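Side-chain contact in CysE, serine acetyltransferase (Brucella abortus, PDB 4HZD), which catalyses the transfer of an acetyl group from acetyl-coenzyme A to L-serine, giving O-acetylserine for cysteine biosynthesis: residues 28-33 and 39-44. Residues are numbered along the deposited sequence; the frame is centred on the assembly and turned at random.
Sequences EEATRN and AFLYAT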
# COMPACT_ATOMS: atom_id res chain seq x y z
N GLU A 28 25.83 8.82 0.62
CA GLU A 28 26.19 8.58 2.01
C GLU A 28 26.23 9.89 2.80
O GLU A 28 25.80 9.93 3.95
CB GLU A 28 27.54 7.90 2.12
CG GLU A 28 27.77 7.41 3.54
CD GLU A 28 29.07 6.66 3.67
OE1 GLU A 28 29.66 6.29 2.62
OE2 GLU A 28 29.49 6.44 4.82
N GLU A 29 26.77 10.93 2.18
CA GLU A 29 26.88 12.23 2.82
C GLU A 29 25.49 12.80 3.11
O GLU A 29 25.27 13.40 4.18
CB GLU A 29 27.72 13.16 1.96
CG GLU A 29 28.48 14.18 2.78
CD GLU A 29 29.47 13.57 3.79
OE1 GLU A 29 29.87 12.38 3.66
OE2 GLU A 29 29.85 14.30 4.72
N ALA A 30 24.57 12.57 2.18
CA ALA A 30 23.18 12.99 2.30
C ALA A 30 22.52 12.34 3.49
O ALA A 30 21.73 12.98 4.19
CB ALA A 30 22.40 12.67 1.02
N THR A 31 22.83 11.05 3.71
CA THR A 31 22.22 10.29 4.81
C THR A 31 22.67 10.76 6.17
O THR A 31 21.86 10.91 7.09
CB THR A 31 22.43 8.76 4.64
OG1 THR A 31 21.78 8.36 3.44
CG2 THR A 31 21.78 7.97 5.80
N ARG A 32 23.98 11.02 6.30
CA ARG A 32 24.54 11.56 7.53
C ARG A 32 23.89 12.86 7.91
O ARG A 32 23.55 13.09 9.06
CB ARG A 32 26.04 11.81 7.38
CG ARG A 32 26.85 10.59 7.01
CD ARG A 32 28.36 10.87 6.97
NE ARG A 32 28.96 9.58 7.13
CZ ARG A 32 29.54 9.14 8.24
NH1 ARG A 32 29.74 9.95 9.27
NH2 ARG A 32 29.97 7.90 8.29
N ASN A 33 23.73 13.73 6.90
CA ASN A 33 23.19 15.06 7.08
C ASN A 33 21.66 15.04 7.35
O ASN A 33 21.14 15.92 8.05
CB ASN A 33 23.55 15.89 5.84
CG ASN A 33 23.03 17.32 5.90
OD1 ASN A 33 23.51 18.13 6.70
ND2 ASN A 33 22.05 17.64 5.04
N ALA A 39 16.48 5.23 4.80
CA ALA A 39 15.83 4.09 4.12
C ALA A 39 15.83 4.32 2.62
O ALA A 39 16.16 3.41 1.85
CB ALA A 39 14.42 3.88 4.65
N PHE A 40 15.44 5.53 2.19
CA PHE A 40 15.41 5.86 0.76
C PHE A 40 16.77 5.72 0.07
O PHE A 40 16.92 5.07 -0.96
CB PHE A 40 14.89 7.30 0.61
CG PHE A 40 14.81 7.79 -0.82
CD1 PHE A 40 14.13 7.06 -1.80
CD2 PHE A 40 15.34 9.05 -1.17
CE1 PHE A 40 14.06 7.56 -3.11
CE2 PHE A 40 15.24 9.55 -2.45
CZ PHE A 40 14.58 8.80 -3.43
N LEU A 41 17.76 6.35 0.66
CA LEU A 41 19.06 6.42 0.05
C LEU A 41 19.84 5.13 0.15
O LEU A 41 20.62 4.83 -0.75
CB LEU A 41 19.84 7.58 0.63
CG LEU A 41 19.25 8.96 0.35
CD1 LEU A 41 19.85 9.98 1.31
CD2 LEU A 41 19.53 9.35 -1.10
N TYR A 42 19.64 4.33 1.21
CA TYR A 42 20.30 3.01 1.27
C TYR A 42 19.66 2.01 0.34
O TYR A 42 20.35 1.26 -0.35
CB TYR A 42 20.35 2.46 2.72
CG TYR A 42 21.62 2.92 3.42
CD1 TYR A 42 21.80 4.26 3.74
CD2 TYR A 42 22.65 2.04 3.71
CE1 TYR A 42 22.95 4.72 4.34
CE2 TYR A 42 23.82 2.48 4.35
CZ TYR A 42 23.95 3.82 4.65
OH TYR A 42 25.05 4.35 5.25
N ALA A 43 18.32 1.99 0.32
CA ALA A 43 17.61 1.00 -0.50
C ALA A 43 17.77 1.32 -1.97
O ALA A 43 17.76 0.41 -2.83
CB ALA A 43 16.14 0.96 -0.13
N THR A 44 17.91 2.61 -2.29
CA THR A 44 18.04 2.93 -3.71
C THR A 44 19.47 3.05 -4.25
O THR A 44 19.68 2.76 -5.41
CB THR A 44 17.01 3.97 -4.31
OG1 THR A 44 17.63 4.93 -5.20
CG2 THR A 44 15.96 4.49 -3.37
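Thr-31 OG1 faces Leu-41 across the gap between two helices, its nearest neighbours there being Leu-41 CD1 (3.3 Å) and Leu-41 CB (3.5 Å). It is a buried hydroxyl set against hydrocarbon, and its polar need is met within its own helix by a hydrogen bond with the carbonyl of Ala-27, one turn back. The torsion makes this possible: OG1 lies beside the backbone N (chi1 -63°), which leaves CG2 anti to that nitrogen and turned to the ring of Tyr-42. The methyl meets the ring at its rim, close to the ring plane, with Thr-31 CG2 3.8 Å from Tyr-42 CE1, and Tyr-42 runs nearly perpendicular to the threonine. Helices 18-33 and 38-46, joined by a short connection, form an antiparallel helical hairpin in the N-terminal serine acetyltransferase region, well away from the left-handed beta-helix that carries the coenzyme A pocket; the local axes run 158° apart and come within 9.6 Å. The leucine and threonine side chains pass alongside, heading opposite ways, and Leu-41 CD1 also reaches Ala-30 CB at 3.7 Å. Leu-113 of helix 109-113 packs on Leu-41 as well. At the margin of the contact Glu-28 CG comes only within 4.4 Å of Tyr-42 OH. Pro-35 of a second subunit packs on both Thr-31 and Tyr-42, while Asp-137 of a third meets Ala-30.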